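Transcriptional activator PlcR protein (Bacillus thuringiensis, PDB 3U3W) activates transcription of virulence genes as a quorum-sensing regulator, binding DNA through a helix-turn-helix domain and activated by the signal peptide PapR bound in its TPR-type domain. Local coordinates at residues Glu132-Glu137 / Ala162-Glu167; Lys140-Gln145 / Leu155-Ala160; His202-Tyr207 / Tyr239-Glu244; Asp258-Ala263 / Glu277-Lys282. All coordinates share one frame; numbering follows the deposited sequence.

Interaction 1 of 4, residues Glu132-Glu137 / Ala162-Glu167; sequences EYCILE and ANIYAE
Ile135 carries most of this contact, its CD1 methyl wedged against both Ile164 and the Tyr165 ring. That CD1 lies over one face of the phenol, 3.8 Å from the Tyr165 ring centroid and 24° off the ring normal, a CH-pi contact displaced toward the CD1-CE1 side of the ring. The same methyl rests 3.8 Å from Ile164 CG2, the two isoleucines lying alongside with their side chains pointing opposite ways. Next to them Cys134 SG, set anti to its own backbone N (chi1 -171°), meets Ile164 CD1 at 3.6 Å. No hydrogen bond crosses here; the contact is apolar and tightly packed where Cys134, Ile135 and Ile164 are buried. The axes of 132-137 and 162-167 are 10.1 Å apart and antiparallel at 157°; their parent helices, 131-143 and 153-167, form a helical hairpin of the TPR-type domain of the RNPP family. Behind Cys134 and Ile164, Tyr124 of helix 109-125 covers the buried side, and Ile164 also packs on an aromatic side chain of the bound peptide. The side nearer solvent is that of Tyr165, partly exposed although its ring is held close by Ile135, which it crosses at about a right angle. The looser element is its OH, 3.8 Å from Ile135 CG2 and hydrogen-bonded to Lys139 NZ, one turn further along helix 131-143.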
loop_
_atom_site.group_PDB
_atom_site.type_symbol
_atom_site.label_atom_id
_atom_site.label_comp_id
_atom_site.label_asym_id
_atom_site.label_seq_id
_atom_site.Cartn_x
_atom_site.Cartn_y
_atom_site.Cartn_z
ATOM N N GLU A 132 20.139 -16.964 20.838
ATOM C CA GLU A 132 19.976 -16.250 22.107
ATOM C C GLU A 132 20.578 -14.858 22.057
ATOM O O GLU A 132 20.034 -13.911 22.628
ATOM C CB GLU A 132 20.583 -17.052 23.261
ATOM C CG GLU A 132 20.611 -16.325 24.605
ATOM C CD GLU A 132 20.927 -17.272 25.772
ATOM O OE1 GLU A 132 20.370 -18.401 25.803
ATOM O OE2 GLU A 132 21.738 -16.892 26.652
ATOM N N TYR A 133 21.699 -14.736 21.354
ATOM C CA TYR A 133 22.374 -13.459 21.255
ATOM C C TYR A 133 21.594 -12.540 20.309
ATOM O O TYR A 133 21.408 -11.350 20.578
ATOM C CB TYR A 133 23.811 -13.672 20.785
ATOM C CG TYR A 133 24.581 -12.398 20.541
ATOM C CD1 TYR A 133 25.288 -11.777 21.568
ATOM C CD2 TYR A 133 24.606 -11.817 19.281
ATOM C CE1 TYR A 133 26.004 -10.612 21.334
ATOM C CE2 TYR A 133 25.321 -10.672 19.035
ATOM C CZ TYR A 133 26.014 -10.068 20.062
ATOM O OH TYR A 133 26.711 -8.912 19.809
ATOM N N CYS A 134 21.116 -13.107 19.209
ATOM C CA CYS A 134 20.242 -12.371 18.305
ATOM C C CYS A 134 19.041 -11.746 19.042
ATOM O O CYS A 134 18.779 -10.549 18.932
ATOM C CB CYS A 134 19.775 -13.285 17.175
ATOM S SG CYS A 134 18.918 -12.427 15.864
ATOM N N ILE A 135 18.325 -12.558 19.810
ATOM C CA ILE A 135 17.171 -12.080 20.560
ATOM C C ILE A 135 17.523 -10.939 21.512
ATOM O O ILE A 135 16.803 -9.929 21.586
ATOM C CB ILE A 135 16.509 -13.218 21.359
ATOM C CG1 ILE A 135 15.756 -14.148 20.410
ATOM C CG2 ILE A 135 15.585 -12.660 22.427
ATOM C CD1 ILE A 135 15.225 -15.377 21.076
ATOM N N LEU A 136 18.627 -11.094 22.239
ATOM C CA LEU A 136 19.050 -10.059 23.180
ATOM C C LEU A 136 19.391 -8.742 22.479
ATOM O O LEU A 136 19.104 -7.666 22.995
ATOM C CB LEU A 136 20.235 -10.540 24.021
ATOM C CG LEU A 136 19.893 -11.574 25.102
ATOM C CD1 LEU A 136 21.148 -12.239 25.684
ATOM C CD2 LEU A 136 19.037 -10.954 26.207
ATOM N N GLU A 137 20.016 -8.827 21.308
ATOM C CA GLU A 137 20.330 -7.627 20.547
ATOM C C GLU A 137 19.045 -6.972 20.023
ATOM O O GLU A 137 18.879 -5.748 20.092
ATOM C CB GLU A 137 21.287 -7.944 19.406
ATOM C CG GLU A 137 22.698 -8.283 19.869
ATOM C CD GLU A 137 23.245 -7.274 20.881
ATOM O OE1 GLU A 137 23.116 -6.050 20.661
ATOM O OE2 GLU A 137 23.801 -7.714 21.910
ATOM N N ALA A 162 9.793 -13.151 17.877
ATOM C CA ALA A 162 8.836 -14.250 18.033
ATOM C C ALA A 162 9.148 -15.457 17.126
ATOM O O ALA A 162 8.970 -16.608 17.532
ATOM C CB ALA A 162 7.426 -13.751 17.791
ATOM N N ASN A 163 9.609 -15.182 15.902
ATOM C CA ASN A 163 10.029 -16.222 14.966
ATOM C C ASN A 163 11.184 -17.042 15.513
ATOM O O ASN A 163 11.266 -18.242 15.289
ATOM C CB ASN A 163 10.496 -15.607 13.632
ATOM C CG ASN A 163 9.340 -15.137 12.748
ATOM O OD1 ASN A 163 8.182 -15.454 12.994
ATOM N ND2 ASN A 163 9.664 -14.389 11.705
ATOM N N ILE A 164 12.100 -16.370 16.196
ATOM C CA ILE A 164 13.328 -17.007 16.636
ATOM C C ILE A 164 13.073 -17.889 17.862
ATOM O O ILE A 164 13.561 -19.019 17.914
ATOM C CB ILE A 164 14.441 -15.978 16.889
ATOM C CG1 ILE A 164 14.803 -15.290 15.568
ATOM C CG2 ILE A 164 15.671 -16.656 17.513
ATOM C CD1 ILE A 164 15.727 -14.112 15.728
ATOM N N TYR A 165 12.299 -17.381 18.819
ATOM C CA TYR A 165 11.782 -18.212 19.916
ATOM C C TYR A 165 11.114 -19.448 19.329
ATOM O O TYR A 165 11.366 -20.580 19.758
ATOM C CB TYR A 165 10.747 -17.452 20.750
ATOM C CG TYR A 165 11.315 -16.544 21.818
ATOM C CD1 TYR A 165 12.348 -16.967 22.638
ATOM C CD2 TYR A 165 10.802 -15.255 22.010
ATOM C CE1 TYR A 165 12.875 -16.133 23.623
ATOM C CE2 TYR A 165 11.315 -14.415 22.988
ATOM C CZ TYR A 165 12.354 -14.864 23.797
ATOM O OH TYR A 165 12.876 -14.050 24.783
ATOM N N ALA A 166 10.272 -19.239 18.323
ATOM C CA ALA A 166 9.450 -20.339 17.841
ATOM C C ALA A 166 10.262 -21.426 17.148
ATOM O O ALA A 166 9.979 -22.609 17.293
ATOM C CB ALA A 166 8.307 -19.838 16.949
ATOM N N GLU A 167 11.265 -21.048 16.384
ATOM C CA GLU A 167 11.977 -22.076 15.645
ATOM C C GLU A 167 13.119 -22.711 16.450
ATOM O O GLU A 167 13.792 -23.624 15.975
ATOM C CB GLU A 167 12.419 -21.572 14.276
ATOM C CG GLU A 167 13.566 -20.619 14.248
ATOM C CD GLU A 167 14.003 -20.339 12.815
ATOM O OE1 GLU A 167 13.453 -20.986 11.890
ATOM O OE2 GLU A 167 14.882 -19.479 12.615
#

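Interaction 2 of 4, residues Lys140-Gln145 / Leu155-Ala160; sequences KLLNQQ and LYIENA
Leu142 and Ile157 mark the closest backbone approach, with their CA atoms 7.5 Å apart where the C-terminal part of helix 131-143 lies beside the early part of helix 153-167. Their side chains overlap flank to flank, each directed at the other's helix, bringing Leu142 CD2 to 3.5 Å from Ile157 CG2. That same CD2 is 3.8 Å from Ile157 CB, so one methyl of the leucine lies against the branch point of the isoleucine rather than against its far end. The two arms of Ile157 divide the work: CG2, anti to the backbone N, serves Leu142, while the arm through CG1, beside that N (chi1 -66°), carries CD1 to within 4.2 Å of Leu141 CB. This second meeting is the longer one. Both partners of the pair are buried, and Trp117 of helix 109-125 packs against Leu141 and Ile157 alike. The contact thus sits in a helical hairpin of the TPR-type RNPP domain, close to the turn, with only nine residues between its segments. The other methyl of Leu142, CD1, touches the aliphatic part of Glu158, 3.8 Å from its CG. Beyond CG the glutamate is extended, and its OE2 accepts a hydrogen bond from Gln184 NE2, which links the charged end to helix 171-187. On the next residue of helix 153-167, Asn159 donates a hydrogen bond from ND2 to the backbone of the bound peptide.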
loop_
_atom_site.group_PDB
_atom_site.type_symbol
_atom_site.label_atom_id
_atom_site.label_comp_id
_atom_site.label_asym_id
_atom_site.label_seq_id
_atom_site.Cartn_x
_atom_site.Cartn_y
_atom_site.Cartn_z
ATOM N N LYS A 140 17.228 -5.091 22.607
ATOM C CA LYS A 140 17.912 -3.847 22.938
ATOM C C LYS A 140 17.492 -2.724 21.999
ATOM O O LYS A 140 17.360 -1.580 22.416
ATOM C CB LYS A 140 19.436 -4.048 22.949
ATOM C CG LYS A 140 19.973 -4.559 24.297
ATOM C CD LYS A 140 21.425 -5.071 24.212
ATOM C CE LYS A 140 22.341 -4.105 23.458
ATOM N NZ LYS A 140 23.753 -4.609 23.379
ATOM N N LEU A 141 17.277 -3.056 20.730
ATOM C CA LEU A 141 16.678 -2.114 19.787
ATOM C C LEU A 141 15.302 -1.674 20.285
ATOM O O LEU A 141 14.956 -0.503 20.199
ATOM C CB LEU A 141 16.558 -2.735 18.394
ATOM C CG LEU A 141 17.834 -3.273 17.752
ATOM C CD1 LEU A 141 17.572 -3.805 16.323
ATOM C CD2 LEU A 141 18.919 -2.211 17.751
ATOM N N LEU A 142 14.515 -2.604 20.814
ATOM C CA LEU A 142 13.208 -2.241 21.376
ATOM C C LEU A 142 13.368 -1.299 22.539
ATOM O O LEU A 142 12.640 -0.322 22.657
ATOM C CB LEU A 142 12.439 -3.465 21.869
ATOM C CG LEU A 142 12.092 -4.516 20.822
ATOM C CD1 LEU A 142 11.143 -5.518 21.430
ATOM C CD2 LEU A 142 11.488 -3.873 19.568
ATOM N N ASN A 143 14.318 -1.618 23.418
ATOM C CA ASN A 143 14.531 -0.827 24.627
ATOM C C ASN A 143 14.998 0.586 24.294
ATOM O O ASN A 143 15.014 1.450 25.170
ATOM C CB ASN A 143 15.502 -1.515 25.592
ATOM C CG ASN A 143 15.035 -2.911 26.012
ATOM O OD1 ASN A 143 13.836 -3.168 26.166
ATOM N ND2 ASN A 143 15.992 -3.822 26.192
ATOM N N GLN A 144 15.363 0.816 23.029
ATOM C CA GLN A 144 15.602 2.173 22.529
ATOM C C GLN A 144 14.342 3.026 22.622
ATOM O O GLN A 144 14.431 4.248 22.711
ATOM C CB GLN A 144 16.079 2.173 21.072
ATOM C CG GLN A 144 17.482 1.651 20.851
ATOM C CD GLN A 144 17.972 1.888 19.433
ATOM O OE1 GLN A 144 18.002 0.970 18.615
ATOM N NE2 GLN A 144 18.357 3.127 19.134
ATOM N N GLN A 145 13.173 2.385 22.591
ATOM C CA GLN A 145 11.895 3.101 22.577
ATOM C C GLN A 145 11.916 4.166 21.481
ATOM O O GLN A 145 11.533 5.325 21.692
ATOM C CB GLN A 145 11.615 3.754 23.937
ATOM C CG GLN A 145 11.901 2.872 25.148
ATOM C CD GLN A 145 10.654 2.221 25.727
ATOM O OE1 GLN A 145 9.884 1.571 25.014
ATOM N NE2 GLN A 145 10.453 2.393 27.033
ATOM N N LEU A 155 7.205 -3.328 15.863
ATOM C CA LEU A 155 6.401 -4.529 15.675
ATOM C C LEU A 155 7.137 -5.515 14.770
ATOM O O LEU A 155 7.126 -6.718 15.014
ATOM C CB LEU A 155 4.996 -4.199 15.148
ATOM C CG LEU A 155 4.164 -3.348 16.121
ATOM C CD1 LEU A 155 2.760 -3.121 15.615
ATOM C CD2 LEU A 155 4.116 -3.981 17.497
ATOM N N TYR A 156 7.813 -4.996 13.751
ATOM C CA TYR A 156 8.594 -5.850 12.865
ATOM C C TYR A 156 9.725 -6.563 13.629
ATOM O O TYR A 156 10.008 -7.740 13.403
ATOM C CB TYR A 156 9.184 -5.038 11.724
ATOM C CG TYR A 156 8.176 -4.318 10.855
ATOM C CD1 TYR A 156 6.866 -4.760 10.764
ATOM C CD2 TYR A 156 8.548 -3.192 10.111
ATOM C CE1 TYR A 156 5.937 -4.096 9.954
ATOM C CE2 TYR A 156 7.646 -2.529 9.313
ATOM C CZ TYR A 156 6.334 -2.985 9.233
ATOM O OH TYR A 156 5.415 -2.334 8.438
ATOM N N ILE A 157 10.358 -5.837 14.543
ATOM C CA ILE A 157 11.392 -6.402 15.401
ATOM C C ILE A 157 10.808 -7.469 16.366
ATOM O O ILE A 157 11.391 -8.546 16.554
ATOM C CB ILE A 157 12.168 -5.269 16.132
ATOM C CG1 ILE A 157 12.941 -4.429 15.104
ATOM C CG2 ILE A 157 13.145 -5.837 17.172
ATOM C CD1 ILE A 157 13.477 -3.112 15.636
ATOM N N GLU A 158 9.641 -7.186 16.942
ATOM C CA GLU A 158 8.963 -8.181 17.761
ATOM C C GLU A 158 8.618 -9.446 16.989
ATOM O O GLU A 158 8.670 -10.551 17.541
ATOM C CB GLU A 158 7.724 -7.588 18.422
ATOM C CG GLU A 158 8.073 -6.651 19.568
ATOM C CD GLU A 158 6.898 -5.802 19.999
ATOM O OE1 GLU A 158 7.092 -4.601 20.293
ATOM O OE2 GLU A 158 5.777 -6.334 20.044
ATOM N N ASN A 159 8.270 -9.289 15.714
ATOM C CA ASN A 159 7.927 -10.433 14.898
ATOM C C ASN A 159 9.158 -11.300 14.694
ATOM O O ASN A 159 9.082 -12.510 14.850
ATOM C CB ASN A 159 7.295 -10.016 13.555
ATOM C CG ASN A 159 7.157 -11.194 12.581
ATOM O OD1 ASN A 159 6.225 -11.998 12.654
ATOM N ND2 ASN A 159 8.105 -11.313 11.693
ATOM N N ALA A 160 10.294 -10.690 14.360
ATOM C CA ALA A 160 11.571 -11.432 14.294
ATOM C C ALA A 160 11.893 -12.170 15.612
ATOM O O ALA A 160 12.183 -13.363 15.612
ATOM C CB ALA A 160 12.732 -10.507 13.893
#

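Interaction 3 of 4, residues His202-Tyr207 / Tyr239-Glu244; sequences HAKALY and YYQRGE
Within the superhelical TPR-type domain that holds the PapR peptide, segments 202-207 and 239-244, which lie on helices 192-208 and 235-248, run nearly parallel, 19° apart with axes 11.0 Å from each other. Gln241 reaches into the interval between them. Its CG is anti to the backbone N and the chain bends at chi2 (56°), which sets the amide between Lys204 and Tyr207. Gln241 NE2 comes to 3.4 Å from Tyr207 CD2, approaching obliquely with the amide and ring planes 71° apart. On the other side of the amide, Gln241 OE1 lies 3.7 Å from Lys204 CG. A water joins the two polar ends: it donates to Gln241 OE1 at 2.7 Å and accepts from Lys204 NZ at 3.2 Å. One turn later Glu244 CB meets Tyr207 CE2 at 3.6 Å, while Glu244 OE2 is engaged by Tyr260, Lys282 and Arg247. Lys204 NZ also donates to the peptide backbone and makes a cation-pi contact with an aromatic side chain of the peptide. With no direct hydrogen bond between the segments, the water couples Gln241 to this peptide-binding lysine, and probably helps to position its ammonium group.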
loop_
_atom_site.group_PDB
_atom_site.type_symbol
_atom_site.label_atom_id
_atom_site.label_comp_id
_atom_site.label_asym_id
_atom_site.label_seq_id
_atom_site.Cartn_x
_atom_site.Cartn_y
_atom_site.Cartn_z
ATOM N N HIS A 202 2.669 -17.096 13.190
ATOM C CA HIS A 202 1.842 -17.615 14.272
ATOM C C HIS A 202 1.275 -18.992 13.914
ATOM O O HIS A 202 1.332 -19.916 14.726
ATOM C CB HIS A 202 0.708 -16.629 14.564
ATOM C CG HIS A 202 -0.081 -16.955 15.788
ATOM N ND1 HIS A 202 -1.255 -16.308 16.111
ATOM C CD2 HIS A 202 0.140 -17.851 16.778
ATOM C CE1 HIS A 202 -1.731 -16.802 17.240
ATOM N NE2 HIS A 202 -0.901 -17.738 17.668
ATOM N N ALA A 203 0.745 -19.130 12.696
ATOM C CA ALA A 203 0.197 -20.411 12.253
ATOM C C ALA A 203 1.269 -21.485 12.254
ATOM O O ALA A 203 1.009 -22.601 12.680
ATOM C CB ALA A 203 -0.419 -20.301 10.895
ATOM N N LYS A 204 2.471 -21.144 11.786
ATOM C CA LYS A 204 3.572 -22.098 11.776
ATOM C C LYS A 204 3.900 -22.579 13.193
ATOM O O LYS A 204 4.065 -23.772 13.412
ATOM C CB LYS A 204 4.825 -21.517 11.097
ATOM C CG LYS A 204 4.725 -21.399 9.576
ATOM C CD LYS A 204 5.986 -20.737 8.996
ATOM C CE LYS A 204 7.220 -21.590 9.246
ATOM N NZ LYS A 204 7.059 -22.896 8.571
ATOM N N ALA A 205 4.001 -21.639 14.128
ATOM C CA ALA A 205 4.231 -21.933 15.542
ATOM C C ALA A 205 3.131 -22.813 16.201
ATOM O O ALA A 205 3.440 -23.747 16.940
ATOM C CB ALA A 205 4.443 -20.624 16.331
ATOM N N LEU A 206 1.866 -22.501 15.934
ATOM C CA LEU A 206 0.746 -23.312 16.400
ATOM C C LEU A 206 0.866 -24.732 15.867
ATOM O O LEU A 206 0.661 -25.708 16.607
ATOM C CB LEU A 206 -0.605 -22.682 15.998
ATOM C CG LEU A 206 -0.904 -21.356 16.724
ATOM C CD1 LEU A 206 -1.912 -20.474 16.004
ATOM C CD2 LEU A 206 -1.349 -21.610 18.165
ATOM N N TYR A 207 1.205 -24.846 14.585
ATOM C CA TYR A 207 1.385 -26.151 13.965
ATOM C C TYR A 207 2.529 -26.925 14.642
ATOM O O TYR A 207 2.412 -28.120 14.886
ATOM C CB TYR A 207 1.652 -25.997 12.471
ATOM C CG TYR A 207 1.810 -27.299 11.698
ATOM C CD1 TYR A 207 2.984 -28.060 11.788
ATOM C CD2 TYR A 207 0.794 -27.756 10.859
ATOM C CE1 TYR A 207 3.129 -29.240 11.067
ATOM C CE2 TYR A 207 0.923 -28.932 10.152
ATOM C CZ TYR A 207 2.095 -29.669 10.252
ATOM O OH TYR A 207 2.213 -30.837 9.527
ATOM N N TYR A 239 -1.407 -21.241 1.431
ATOM C CA TYR A 239 -1.973 -22.458 0.869
ATOM C C TYR A 239 -1.176 -23.696 1.216
ATOM O O TYR A 239 -1.754 -24.747 1.438
ATOM C CB TYR A 239 -2.118 -22.364 -0.648
ATOM C CG TYR A 239 -3.307 -21.545 -1.035
ATOM C CD1 TYR A 239 -4.585 -21.918 -0.644
ATOM C CD2 TYR A 239 -3.154 -20.376 -1.756
ATOM C CE1 TYR A 239 -5.685 -21.154 -0.977
ATOM C CE2 TYR A 239 -4.237 -19.607 -2.093
ATOM C CZ TYR A 239 -5.503 -20.001 -1.703
ATOM O OH TYR A 239 -6.575 -19.218 -2.054
ATOM N N TYR A 240 0.147 -23.569 1.234
ATOM C CA TYR A 240 1.004 -24.682 1.586
ATOM C C TYR A 240 0.714 -25.048 3.051
ATOM O O TYR A 240 0.390 -26.197 3.373
ATOM C CB TYR A 240 2.487 -24.317 1.365
ATOM C CG TYR A 240 3.446 -25.401 1.814
ATOM C CD1 TYR A 240 3.834 -26.419 0.944
ATOM C CD2 TYR A 240 3.949 -25.421 3.118
ATOM C CE1 TYR A 240 4.698 -27.428 1.363
ATOM C CE2 TYR A 240 4.822 -26.423 3.537
ATOM C CZ TYR A 240 5.187 -27.418 2.661
ATOM O OH TYR A 240 6.037 -28.404 3.077
ATOM N N GLN A 241 0.808 -24.056 3.929
ATOM C CA GLN A 241 0.490 -24.257 5.330
ATOM C C GLN A 241 -0.898 -24.863 5.552
ATOM O O GLN A 241 -1.090 -25.676 6.456
ATOM C CB GLN A 241 0.596 -22.951 6.101
ATOM C CG GLN A 241 0.579 -23.182 7.580
ATOM C CD GLN A 241 1.681 -24.128 7.971
ATOM O OE1 GLN A 241 2.844 -23.918 7.619
ATOM N NE2 GLN A 241 1.326 -25.200 8.662
ATOM N N ARG A 242 -1.865 -24.463 4.735
ATOM C CA ARG A 242 -3.220 -24.952 4.897
ATOM C C ARG A 242 -3.288 -26.408 4.451
ATOM O O ARG A 242 -3.957 -27.223 5.078
ATOM C CB ARG A 242 -4.237 -24.056 4.182
ATOM C CG ARG A 242 -4.956 -24.669 3.000
ATOM C CD ARG A 242 -6.481 -24.702 3.161
ATOM N NE ARG A 242 -7.139 -23.393 3.163
ATOM C CZ ARG A 242 -7.775 -22.858 2.117
ATOM N NH1 ARG A 242 -7.819 -23.523 0.971
ATOM N NH2 ARG A 242 -8.367 -21.652 2.209
ATOM N N GLY A 243 -2.559 -26.746 3.395
ATOM C CA GLY A 243 -2.381 -28.140 3.030
ATOM C C GLY A 243 -1.774 -28.968 4.168
ATOM O O GLY A 243 -2.226 -30.081 4.442
ATOM N N GLU A 244 -0.743 -28.433 4.823
ATOM C CA GLU A 244 -0.142 -29.087 5.985
ATOM C C GLU A 244 -1.194 -29.351 7.068
ATOM O O GLU A 244 -1.277 -30.449 7.607
ATOM C CB GLU A 244 0.981 -28.236 6.582
ATOM C CG GLU A 244 2.182 -28.009 5.681
ATOM C CD GLU A 244 3.124 -29.191 5.668
ATOM O OE1 GLU A 244 4.039 -29.232 6.525
ATOM O OE2 GLU A 244 2.943 -30.081 4.809
HETATM O O HOH W 1 4.934 -22.873 6.178
#

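Interaction 4 of 4, residues Asp258-Ala263 / Glu277-Lys282; sequences DAYKKA and EALVNK
Tyr260 supplies the face on which Lys282, the last modelled residue, lies, but the helical segment starts two residues earlier. Asp258 there forms a salt bridge along the helix: Lys262 NZ reaches Asp258 OD2 at 2.9 Å, on the syn side and 20° out of the carboxylate plane. Tyr260 is the residue that faces the partner. CG sits beside the backbone N (chi1 -73°), directing the ring toward 277-282. The extended Lys282 chain passes over one face, its CD 3.9 Å from the Tyr260 ring centroid and 23° off the normal, a CH-pi contact displaced toward CZ. Nearer the root of the lysine, CB lies 3.8 Å from Tyr260 CD2. Leu279 joins obliquely, with CD2 at 4.0 Å from Tyr260 CD1. A type II turn from Leu279 to Lys282 brings both residues to the same tyrosine. Beyond the ring, Tyr260 OH has a hydrogen bond with Arg247 NE in addition to the one with Glu244. Segment 277-282 therefore packs against helix 253-269 and also against helix 235-248, where Tyr240 touches Leu279 and Lys282, while Lys262 packs on Ile269 of the second subunit.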
loop_
_atom_site.group_PDB
_atom_site.type_symbol
_atom_site.label_atom_id
_atom_site.label_comp_id
_atom_site.label_asym_id
_atom_site.label_seq_id
_atom_site.Cartn_x
_atom_site.Cartn_y
_atom_site.Cartn_z
ATOM N N ASP A 258 -5.773 -29.918 -3.343
ATOM C CA ASP A 258 -6.158 -28.577 -3.777
ATOM C C ASP A 258 -5.240 -27.512 -3.195
ATOM O O ASP A 258 -4.716 -26.675 -3.928
ATOM C CB ASP A 258 -7.607 -28.267 -3.371
ATOM C CG ASP A 258 -8.103 -26.940 -3.933
ATOM O OD1 ASP A 258 -8.231 -26.823 -5.170
ATOM O OD2 ASP A 258 -8.377 -26.014 -3.138
ATOM N N ALA A 259 -5.057 -27.541 -1.875
ATOM C CA ALA A 259 -4.269 -26.518 -1.214
ATOM C C ALA A 259 -2.856 -26.500 -1.764
ATOM O O ALA A 259 -2.333 -25.434 -2.088
ATOM C CB ALA A 259 -4.266 -26.708 0.289
ATOM N N TYR A 260 -2.248 -27.677 -1.893
ATOM C CA TYR A 260 -0.869 -27.771 -2.384
ATOM C C TYR A 260 -0.725 -27.317 -3.845
ATOM O O TYR A 260 0.293 -26.731 -4.221
ATOM C CB TYR A 260 -0.314 -29.187 -2.203
ATOM C CG TYR A 260 0.013 -29.578 -0.775
ATOM C CD1 TYR A 260 0.889 -28.815 -0.002
ATOM C CD2 TYR A 260 -0.531 -30.726 -0.203
ATOM C CE1 TYR A 260 1.201 -29.173 1.307
ATOM C CE2 TYR A 260 -0.222 -31.097 1.104
ATOM C CZ TYR A 260 0.646 -30.318 1.850
ATOM O OH TYR A 260 0.950 -30.678 3.142
ATOM N N LYS A 261 -1.745 -27.586 -4.661
ATOM C CA LYS A 261 -1.755 -27.136 -6.053
ATOM C C LYS A 261 -1.780 -25.615 -6.129
ATOM O O LYS A 261 -1.037 -25.002 -6.899
ATOM C CB LYS A 261 -2.943 -27.722 -6.816
ATOM C CG LYS A 261 -2.757 -29.183 -7.211
ATOM C CD LYS A 261 -4.075 -29.813 -7.664
ATOM C CE LYS A 261 -4.522 -29.298 -9.030
ATOM N NZ LYS A 261 -4.820 -27.830 -9.056
ATOM N N LYS A 262 -2.630 -25.007 -5.315
ATOM C CA LYS A 262 -2.677 -23.559 -5.248
ATOM C C LYS A 262 -1.319 -22.976 -4.838
ATOM O O LYS A 262 -0.903 -21.945 -5.367
ATOM C CB LYS A 262 -3.798 -23.095 -4.318
ATOM C CG LYS A 262 -5.203 -23.309 -4.886
ATOM C CD LYS A 262 -6.251 -22.890 -3.855
ATOM C CE LYS A 262 -7.630 -22.672 -4.467
ATOM N NZ LYS A 262 -8.196 -23.893 -5.099
ATOM N N ALA A 263 -0.621 -23.639 -3.916
ATOM C CA ALA A 263 0.698 -23.171 -3.494
ATOM C C ALA A 263 1.698 -23.274 -4.626
ATOM O O ALA A 263 2.444 -22.340 -4.884
ATOM C CB ALA A 263 1.198 -23.948 -2.275
ATOM N N GLU A 277 10.970 -26.797 -3.291
ATOM C CA GLU A 277 11.451 -28.064 -2.738
ATOM C C GLU A 277 10.424 -28.680 -1.801
ATOM O O GLU A 277 10.074 -29.852 -1.934
ATOM C CB GLU A 277 12.781 -27.886 -1.993
ATOM C CG GLU A 277 14.020 -28.092 -2.856
ATOM C CD GLU A 277 14.887 -26.841 -2.948
ATOM O OE1 GLU A 277 15.339 -26.348 -1.888
ATOM O OE2 GLU A 277 15.113 -26.353 -4.080
ATOM N N ALA A 278 9.943 -27.877 -0.858
ATOM C CA ALA A 278 9.013 -28.356 0.151
ATOM C C ALA A 278 7.843 -29.121 -0.451
ATOM O O ALA A 278 7.130 -29.834 0.256
ATOM C CB ALA A 278 8.508 -27.199 0.991
ATOM N N LEU A 279 7.645 -28.977 -1.755
ATOM C CA LEU A 279 6.466 -29.543 -2.395
ATOM C C LEU A 279 6.655 -30.965 -2.916
ATOM O O LEU A 279 5.748 -31.528 -3.532
ATOM C CB LEU A 279 5.978 -28.621 -3.509
ATOM C CG LEU A 279 5.147 -27.441 -3.021
ATOM C CD1 LEU A 279 5.014 -26.403 -4.119
ATOM C CD2 LEU A 279 3.783 -27.923 -2.550
ATOM N N VAL A 280 7.828 -31.544 -2.670
ATOM C CA VAL A 280 8.083 -32.929 -3.063
ATOM C C VAL A 280 7.105 -33.897 -2.396
ATOM O O VAL A 280 6.871 -33.835 -1.184
ATOM C CB VAL A 280 9.526 -33.366 -2.742
ATOM C CG1 VAL A 280 10.514 -32.605 -3.611
ATOM C CG2 VAL A 280 9.826 -33.168 -1.260
ATOM N N ASN A 281 6.526 -34.777 -3.209
ATOM C CA ASN A 281 5.651 -35.836 -2.719
ATOM C C ASN A 281 4.314 -35.353 -2.154
ATOM O O ASN A 281 3.814 -35.910 -1.173
ATOM C CB ASN A 281 6.380 -36.707 -1.686
ATOM C CG ASN A 281 7.586 -37.421 -2.271
ATOM O OD1 ASN A 281 7.488 -38.091 -3.304
ATOM N ND2 ASN A 281 8.735 -37.274 -1.618
ATOM N N LYS A 282 3.740 -34.320 -2.768
ATOM C CA LYS A 282 2.380 -33.889 -2.441
ATOM C C LYS A 282 1.712 -33.196 -3.629
ATOM O O LYS A 282 1.474 -33.811 -4.669
ATOM C CB LYS A 282 2.358 -32.984 -1.199
ATOM C CG LYS A 282 3.725 -32.651 -0.622
ATOM C CD LYS A 282 3.599 -32.059 0.773
ATOM C CE LYS A 282 4.953 -31.979 1.460
ATOM N NZ LYS A 282 4.823 -31.780 2.926
#

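From the N terminus, helix 131-143 enters first, and its pairing with helix 153-167 gives both interactions 1 and 2. Interaction 2 closes the short loop of nine residues and is nested inside the longer one of 24 closed by interaction 1; their centres are 11 Å apart. Interaction 3 follows in series, closing 31 residues between helices 192-208 and 235-248, and touches interaction 1 through Ala166 and Ala205. Interaction 4 comes last, closing 13 residues to bring the last modelled residues back onto helix 253-269. Glu244 joins interactions 3 and 4. No two loops cross.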